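PDB 6GKZ: coclaurine N-methyltransferase from Coptis japonica, which probably transfers a methyl group from S-adenosyl-L-methionine to the ring nitrogen of coclaurine, a benzyltetrahydroisoquinoline, in alkaloid biosynthesis. Local coordinates for residues A[119-124]-A[146-151]; A[124-129]-A[190-195]. All blocks are in the same frame, centred on the assembly; numbering follows the deposited sequence.

Interaction 1. Residues A[119-124]-A[146-151]; sequences AQIQDG and KNCRVT
Asp123 grips Asn147 at the end of the Rossmann-like methyltransferase sheet where strands 126-130 and 149-154 begin; the loop between helix 104-118 and strand 126-130 here meets the turn that leads into strand 149-154. The aspartate side chain can be followed outward. From CB, with CG anti to the backbone N (chi1 -176°), the carboxylate carbon arrives 3.8 Å from Asn147 CB. One branch, OD1, takes the backbone N of Asn147 at 3.1 Å; the other, OD2, takes the amide nitrogen ND2 of the same residue at 3.2 Å. Both donors come to the syn sides of their oxygens but about 30° out of the carboxylate plane, and the Asn147 amide plane is turned 72° against it. One acid thus holds a backbone N-H and a side-chain amide of a single residue, which probably limits rotation of the carboxylate and ties Asn147 to the loop. Deeper in, the buried Cys148 lies against the loop backbone. Ile121 points toward Cys148 and also packs on Val141 of helix 136-144 and on Tyr145. Its branch methyl CG2 touches Cys148 SG at 4.1 Å, and that sulfur stands 3.3 Å from the backbone O of Gln122.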
ATOM      1  N   ALA A 119       0.817   3.779 -19.947  1.00 28.58           N
ATOM      2  CA  ALA A 119       2.219   3.448 -20.115  1.00 26.44           C
ATOM      3  C   ALA A 119       2.945   4.596 -20.795  1.00 23.04           C
ATOM      4  O   ALA A 119       4.156   4.550 -20.977  1.00 21.17           O
ATOM      5  CB  ALA A 119       2.375   2.160 -20.911  1.00 21.91           C
ATOM      6  N   GLN A 120       2.193   5.615 -21.194  1.00 24.42           N
ATOM      7  CA  GLN A 120       2.777   6.781 -21.852  1.00 33.07           C
ATOM      8  C   GLN A 120       3.688   6.430 -23.039  1.00 29.14           C
ATOM      9  O   GLN A 120       4.799   6.956 -23.170  1.00 37.75           O
ATOM     10  CB  GLN A 120       3.562   7.608 -20.830  1.00 34.25           C
ATOM     11  CG  GLN A 120       2.706   8.163 -19.723  1.00 33.88           C
ATOM     12  CD  GLN A 120       3.525   8.892 -18.696  1.00 37.68           C
ATOM     13  OE1 GLN A 120       4.627   9.355 -18.979  1.00 34.66           O
ATOM     14  NE2 GLN A 120       3.003   8.985 -17.485  1.00 45.15           N
ATOM     15  N   ILE A 121       3.227   5.536 -23.896  1.00 33.30           N
ATOM     16  CA  ILE A 121       3.985   5.198 -25.089  1.00 35.74           C
ATOM     17  C   ILE A 121       4.060   6.381 -26.046  1.00 36.70           C
ATOM     18  O   ILE A 121       3.049   7.015 -26.339  1.00 37.59           O
ATOM     19  CB  ILE A 121       3.373   4.005 -25.830  1.00 31.09           C
ATOM     20  CG1 ILE A 121       3.165   2.843 -24.869  1.00 30.60           C
ATOM     21  CG2 ILE A 121       4.283   3.572 -26.976  1.00 30.27           C
ATOM     22  CD1 ILE A 121       2.669   1.602 -25.556  1.00 33.54           C
ATOM     23  N   GLN A 122       5.267   6.665 -26.524  1.00 40.06           N
ATOM     24  CA  GLN A 122       5.492   7.638 -27.592  1.00 37.65           C
ATOM     25  C   GLN A 122       5.990   6.922 -28.851  1.00 36.79           C
ATOM     26  O   GLN A 122       6.600   5.855 -28.770  1.00 35.43           O
ATOM     27  CB  GLN A 122       6.497   8.707 -27.160  1.00 41.76           C
ATOM     28  CG  GLN A 122       6.085   9.522 -25.936  1.00 49.01           C
ATOM     29  CD  GLN A 122       5.713  10.951 -26.276  1.00 61.80           C
ATOM     30  OE1 GLN A 122       5.890  11.410 -27.411  1.00 70.54           O
ATOM     31  NE2 GLN A 122       5.186  11.668 -25.291  1.00 63.97           N
ATOM     32  N   ASP A 123       5.770   7.549 -30.000  1.00 33.44           N
ATOM     33  CA  ASP A 123       5.842   6.891 -31.299  1.00 36.24           C
ATOM     34  C   ASP A 123       7.201   6.302 -31.690  1.00 45.18           C
ATOM     35  O   ASP A 123       7.254   5.301 -32.393  1.00 63.32           O
ATOM     36  CB  ASP A 123       5.392   7.862 -32.399  1.00 30.59           C
ATOM     37  CG  ASP A 123       5.345   7.208 -33.778  1.00 39.75           C
ATOM     38  OD1 ASP A 123       5.192   5.965 -33.853  1.00 37.41           O
ATOM     39  OD2 ASP A 123       5.448   7.936 -34.796  1.00 45.02           O
ATOM     40  N   GLY A 124       8.306   6.881 -31.270  1.00 35.47           N
ATOM     41  CA  GLY A 124       9.570   6.282 -31.687  1.00 28.81           C
ATOM     42  C   GLY A 124      10.242   5.304 -30.730  1.00 26.07           C
ATOM     43  O   GLY A 124      11.369   4.894 -30.962  1.00 29.72           O
ATOM     44  N   LYS A 146       3.833   3.430 -35.542  1.00 38.32           N
ATOM     45  CA  LYS A 146       4.530   2.810 -36.655  1.00 32.42           C
ATOM     46  C   LYS A 146       6.046   2.890 -36.521  1.00 30.56           C
ATOM     47  O   LYS A 146       6.776   2.085 -37.108  1.00 33.83           O
ATOM     48  CB  LYS A 146       4.068   3.444 -37.965  1.00 43.28           C
ATOM     49  CG  LYS A 146       2.687   2.949 -38.401  1.00 59.60           C
ATOM     50  CD  LYS A 146       2.709   1.431 -38.657  1.00 71.32           C
ATOM     51  CE  LYS A 146       1.384   0.926 -39.223  1.00 79.80           C
ATOM     52  NZ  LYS A 146       1.523  -0.370 -39.969  1.00 78.69           N
ATOM     53  N   ASN A 147       6.519   3.841 -35.727  1.00 29.45           N
ATOM     54  CA  ASN A 147       7.951   4.028 -35.570  1.00 31.96           C
ATOM     55  C   ASN A 147       8.522   3.359 -34.321  1.00 32.97           C
ATOM     56  O   ASN A 147       9.721   3.442 -34.068  1.00 29.82           O
ATOM     57  CB  ASN A 147       8.280   5.517 -35.562  1.00 32.27           C
ATOM     58  CG  ASN A 147       8.229   6.119 -36.943  1.00 33.07           C
ATOM     59  OD1 ASN A 147       9.166   5.977 -37.718  1.00 41.48           O
ATOM     60  ND2 ASN A 147       7.132   6.784 -37.263  1.00 29.03           N
ATOM     61  N   CYS A 148       7.657   2.708 -33.545  1.00 31.46           N
ATOM     62  CA  CYS A 148       8.083   1.892 -32.408  1.00 34.55           C
ATOM     63  C   CYS A 148       8.653   0.550 -32.856  1.00 40.63           C
ATOM     64  O   CYS A 148       8.085  -0.130 -33.710  1.00 44.85           O
ATOM     65  CB  CYS A 148       6.913   1.632 -31.441  1.00 27.96           C
ATOM     66  SG  CYS A 148       6.429   3.036 -30.411  1.00 33.84           S
ATOM     67  N   ARG A 149       9.779   0.168 -32.277  1.00 36.54           N
ATOM     68  CA  ARG A 149      10.239  -1.193 -32.424  1.00 34.14           C
ATOM     69  C   ARG A 149       9.629  -1.984 -31.289  1.00 33.60           C
ATOM     70  O   ARG A 149       9.866  -1.682 -30.109  1.00 30.17           O
ATOM     71  CB  ARG A 149      11.759  -1.260 -32.416  1.00 35.51           C
ATOM     72  CG  ARG A 149      12.365  -0.503 -33.590  1.00 41.31           C
ATOM     73  CD  ARG A 149      13.887  -0.581 -33.603  1.00 49.52           C
ATOM     74  NE  ARG A 149      14.369  -1.952 -33.761  1.00 58.49           N
ATOM     75  CZ  ARG A 149      14.750  -2.491 -34.918  1.00 56.32           C
ATOM     76  NH1 ARG A 149      14.713  -1.776 -36.045  1.00 46.50           N
ATOM     77  NH2 ARG A 149      15.177  -3.749 -34.946  1.00 52.21           N
ATOM     78  N   VAL A 150       8.808  -2.971 -31.637  1.00 26.16           N
ATOM     79  CA  VAL A 150       8.139  -3.760 -30.619  1.00 24.48           C
ATOM     80  C   VAL A 150       8.683  -5.168 -30.571  1.00 24.03           C
ATOM     81  O   VAL A 150       8.771  -5.828 -31.591  1.00 27.59           O
ATOM     82  CB  VAL A 150       6.617  -3.822 -30.844  1.00 25.53           C
ATOM     83  CG1 VAL A 150       5.946  -4.521 -29.660  1.00 17.66           C
ATOM     84  CG2 VAL A 150       6.062  -2.429 -31.019  1.00 16.94           C
ATOM     85  N   THR A 151       9.029  -5.613 -29.361  1.00 28.35           N
ATOM     86  CA  THR A 151       9.553  -6.955 -29.101  1.00 26.77           C
ATOM     87  C   THR A 151       8.632  -7.714 -28.142  1.00 27.58           C
ATOM     88  O   THR A 151       8.345  -7.256 -27.040  1.00 29.95           O
ATOM     89  CB  THR A 151      10.964  -6.897 -28.498  1.00 29.93           C
ATOM     90  OG1 THR A 151      11.788  -6.067 -29.320  1.00 36.23           O
ATOM     91  CG2 THR A 151      11.588  -8.293 -28.410  1.00 28.76           C
TER

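Interaction 2. Residues A[124-129]-A[190-195]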
ATOM      1  N   GLY A 124       8.306   6.881 -31.270  1.00 35.47           N
ATOM      2  CA  GLY A 124       9.570   6.282 -31.687  1.00 28.81           C
ATOM      3  C   GLY A 124      10.242   5.304 -30.730  1.00 26.07           C
ATOM      4  O   GLY A 124      11.369   4.894 -30.962  1.00 29.72           O
ATOM      5  N   GLN A 125       9.564   4.912 -29.655  1.00 27.94           N
ATOM      6  CA  GLN A 125      10.228   4.120 -28.616  1.00 34.26           C
ATOM      7  C   GLN A 125      10.361   2.642 -28.934  1.00 28.30           C
ATOM      8  O   GLN A 125       9.646   2.104 -29.776  1.00 26.81           O
ATOM      9  CB  GLN A 125       9.493   4.255 -27.297  1.00 32.98           C
ATOM     10  CG  GLN A 125       9.522   5.645 -26.749  1.00 31.05           C
ATOM     11  CD  GLN A 125       8.487   5.832 -25.685  1.00 35.58           C
ATOM     12  OE1 GLN A 125       7.580   5.018 -25.553  1.00 44.63           O
ATOM     13  NE2 GLN A 125       8.610   6.903 -24.914  1.00 39.45           N
ATOM     14  N   SER A 126      11.307   2.007 -28.245  1.00 26.94           N
ATOM     15  CA  SER A 126      11.414   0.548 -28.187  1.00 30.77           C
ATOM     16  C   SER A 126      10.470   0.006 -27.106  1.00 23.55           C
ATOM     17  O   SER A 126      10.382   0.568 -26.013  1.00 23.98           O
ATOM     18  CB  SER A 126      12.853   0.132 -27.900  1.00 28.45           C
ATOM     19  OG  SER A 126      13.363   0.861 -26.792  1.00 31.98           O
ATOM     20  N   VAL A 127       9.745  -1.064 -27.421  1.00 28.66           N
ATOM     21  CA  VAL A 127       8.700  -1.561 -26.530  1.00 23.74           C
ATOM     22  C   VAL A 127       8.825  -3.065 -26.336  1.00 29.11           C
ATOM     23  O   VAL A 127       8.930  -3.822 -27.298  1.00 29.19           O
ATOM     24  CB  VAL A 127       7.299  -1.211 -27.067  1.00 25.90           C
ATOM     25  CG1 VAL A 127       6.199  -1.644 -26.092  1.00 20.39           C
ATOM     26  CG2 VAL A 127       7.213   0.278 -27.356  1.00 24.02           C
ATOM     27  N   LEU A 128       8.840  -3.487 -25.075  1.00 33.84           N
ATOM     28  CA  LEU A 128       8.926  -4.901 -24.719  1.00 28.26           C
ATOM     29  C   LEU A 128       7.629  -5.413 -24.096  1.00 30.61           C
ATOM     30  O   LEU A 128       7.208  -4.941 -23.031  1.00 25.82           O
ATOM     31  CB  LEU A 128      10.064  -5.139 -23.741  1.00 27.11           C
ATOM     32  CG  LEU A 128      10.223  -6.615 -23.404  1.00 25.05           C
ATOM     33  CD1 LEU A 128      10.762  -7.274 -24.640  1.00 23.05           C
ATOM     34  CD2 LEU A 128      11.173  -6.801 -22.212  1.00 18.85           C
ATOM     35  N   ASP A 129       7.006  -6.380 -24.758  1.00 28.15           N
ATOM     36  CA  ASP A 129       5.804  -7.006 -24.235  1.00 31.40           C
ATOM     37  C   ASP A 129       6.182  -8.346 -23.593  1.00 30.42           C
ATOM     38  O   ASP A 129       6.351  -9.345 -24.294  1.00 32.49           O
ATOM     39  CB  ASP A 129       4.773  -7.190 -25.359  1.00 38.46           C
ATOM     40  CG  ASP A 129       3.466  -7.785 -24.868  1.00 50.70           C
ATOM     41  OD1 ASP A 129       3.247  -7.821 -23.637  1.00 59.83           O
ATOM     42  OD2 ASP A 129       2.653  -8.217 -25.720  1.00 50.50           O
ATOM     43  N   THR A 190      18.106  -3.000 -24.045  1.00 30.13           N
ATOM     44  CA  THR A 190      17.418  -2.054 -23.183  1.00 30.85           C
ATOM     45  C   THR A 190      16.249  -1.441 -23.950  1.00 31.25           C
ATOM     46  O   THR A 190      16.356  -1.152 -25.143  1.00 34.18           O
ATOM     47  CB  THR A 190      18.385  -0.975 -22.663  1.00 35.60           C
ATOM     48  OG1 THR A 190      18.243  -0.851 -21.246  1.00 48.32           O
ATOM     49  CG2 THR A 190      18.142   0.365 -23.330  1.00 36.21           C
ATOM     50  N   TYR A 191      15.133  -1.257 -23.259  1.00 34.75           N
ATOM     51  CA  TYR A 191      13.882  -0.823 -23.882  1.00 30.53           C
ATOM     52  C   TYR A 191      13.339   0.416 -23.202  1.00 34.29           C
ATOM     53  O   TYR A 191      13.386   0.517 -21.982  1.00 33.64           O
ATOM     54  CB  TYR A 191      12.835  -1.939 -23.814  1.00 32.02           C
ATOM     55  CG  TYR A 191      13.289  -3.198 -24.496  1.00 36.17           C
ATOM     56  CD1 TYR A 191      14.091  -4.127 -23.833  1.00 26.36           C
ATOM     57  CD2 TYR A 191      12.947  -3.446 -25.818  1.00 31.35           C
ATOM     58  CE1 TYR A 191      14.524  -5.278 -24.478  1.00 28.84           C
ATOM     59  CE2 TYR A 191      13.378  -4.587 -26.467  1.00 21.61           C
ATOM     60  CZ  TYR A 191      14.156  -5.495 -25.799  1.00 30.18           C
ATOM     61  OH  TYR A 191      14.560  -6.623 -26.469  1.00 37.79           O
ATOM     62  N   ASP A 192      12.820   1.355 -23.987  1.00 32.70           N
ATOM     63  CA  ASP A 192      12.231   2.561 -23.425  1.00 32.48           C
ATOM     64  C   ASP A 192      10.979   2.241 -22.607  1.00 31.72           C
ATOM     65  O   ASP A 192      10.651   2.948 -21.641  1.00 22.46           O
ATOM     66  CB  ASP A 192      11.901   3.547 -24.544  1.00 37.04           C
ATOM     67  CG  ASP A 192      13.132   3.935 -25.335  1.00 40.31           C
ATOM     68  OD1 ASP A 192      14.165   4.239 -24.684  1.00 45.10           O
ATOM     69  OD2 ASP A 192      13.077   3.922 -26.593  1.00 36.84           O
ATOM     70  N   ARG A 193      10.271   1.180 -22.988  1.00 23.33           N
ATOM     71  CA  ARG A 193       9.085   0.812 -22.230  1.00 24.49           C
ATOM     72  C   ARG A 193       8.815  -0.677 -22.244  1.00 28.23           C
ATOM     73  O   ARG A 193       8.984  -1.362 -23.255  1.00 30.75           O
ATOM     74  CB  ARG A 193       7.860   1.595 -22.740  1.00 25.11           C
ATOM     75  CG  ARG A 193       7.697   2.904 -21.934  1.00 36.11           C
ATOM     76  CD  ARG A 193       6.610   3.745 -22.474  1.00 36.75           C
ATOM     77  NE  ARG A 193       6.613   5.165 -22.102  1.00 33.41           N
ATOM     78  CZ  ARG A 193       7.668   5.939 -21.853  1.00 26.57           C
ATOM     79  NH1 ARG A 193       8.917   5.474 -21.861  1.00 16.80           N
ATOM     80  NH2 ARG A 193       7.452   7.215 -21.584  1.00 29.41           N
ATOM     81  N   ILE A 194       8.397  -1.165 -21.084  1.00 21.31           N
ATOM     82  CA  ILE A 194       8.184  -2.575 -20.869  1.00 21.03           C
ATOM     83  C   ILE A 194       6.787  -2.774 -20.345  1.00 26.91           C
ATOM     84  O   ILE A 194       6.376  -2.125 -19.383  1.00 25.47           O
ATOM     85  CB  ILE A 194       9.201  -3.156 -19.884  1.00 14.40           C
ATOM     86  CG1 ILE A 194      10.627  -2.847 -20.363  1.00 26.02           C
ATOM     87  CG2 ILE A 194       8.963  -4.644 -19.725  1.00 14.36           C
ATOM     88  CD1 ILE A 194      11.723  -3.581 -19.639  1.00 21.79           C
ATOM     89  N   LEU A 195       6.052  -3.672 -20.985  1.00 28.03           N
ATOM     90  CA  LEU A 195       4.684  -3.924 -20.586  1.00 18.41           C
ATOM     91  C   LEU A 195       4.548  -5.363 -20.098  1.00 26.31           C
ATOM     92  O   LEU A 195       4.929  -6.290 -20.805  1.00 29.48           O
ATOM     93  CB  LEU A 195       3.732  -3.637 -21.749  1.00 27.48           C
ATOM     94  CG  LEU A 195       3.328  -2.197 -22.095  1.00 27.90           C
ATOM     95  CD1 LEU A 195       4.516  -1.284 -22.145  1.00 26.65           C
ATOM     96  CD2 LEU A 195       2.689  -2.204 -23.441  1.00 38.95           C
TER
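Ser126 and Asp192 interlock beside the parallel pairing of strands 126-130 and 191-197 in the Rossmann-like sheet. Asp192 OD2 accepts the backbone N of Ser126 at 3.1 Å, on its anti side, and a weak bond from Ser126 OG. In return the backbone N of Asp192 donates to Ser126 OG at 2.9 Å; chi1 of 49° sets this hydroxyl between its own backbone N and carbonyl carbon, facing Asp192. The strands then pair in register, Val127 beside Arg193 and Leu128 beside Ile194. Arg193 N bonds to Ser126 O, Leu128 N to Arg193 O at 2.8 Å, and Leu195 N to Leu128 O at 2.7 Å. On the Leu128 face, CB of Leu128 sits over the Tyr191 ring, 4.0 Å from its centroid, a CH-pi contact, while its CD2 lies alongside Ile194 CG2.

Outward, Gln125 NE2 lies over the centre of the Arg193 guanidinium, 3.3 Å from CZ, the amide plane turned 46°; both groups are donors there and no bond forms between them. Arg193 NH1 reaches back to Asp192 O at 3.1 Å. Further bonds hold the polar ends: Gln125 OE1 accepts from Gln122 N, Arg193 NE donates to Gln120 O, and Asp192 OD1 pairs with Ser218 OG. A leucine in place of Arg193 would probably leave Gln120 O and Asp192 O without these donors and the Gln125 amide without the guanidinium it lies over. Strand 149-154 flanks strand 126-130 on its other edge, Asp129 and Leu195 pack against Leu137 of helix 136-144, and Leu128 and Ile194 meet Trp216.

In the fold
Interactions 1 and 2 share Gly124, and their centres lie 7 Å apart. Strand 126-130 joins them: in interaction 2 it pairs with strand 191-197, and along its other edge it probably bonds to strand 149-154 of interaction 1, through Arg149 O to Val127 N (2.8 Å) and Thr151 N to Val127 O (2.7 Å). Cys148 CB of interaction 1 also packs 3.2 Å from Gln125 O of interaction 2. The two contacts differ in their distance from the cofactor product: the side chain of Ile121 is about 13 Å from bound S-adenosyl-L-homocysteine, that of Asp129 about 5 Å. Strand 126-130 thus runs from the peripheral loop toward the cofactor pocket, where Gly133 binds this ligand.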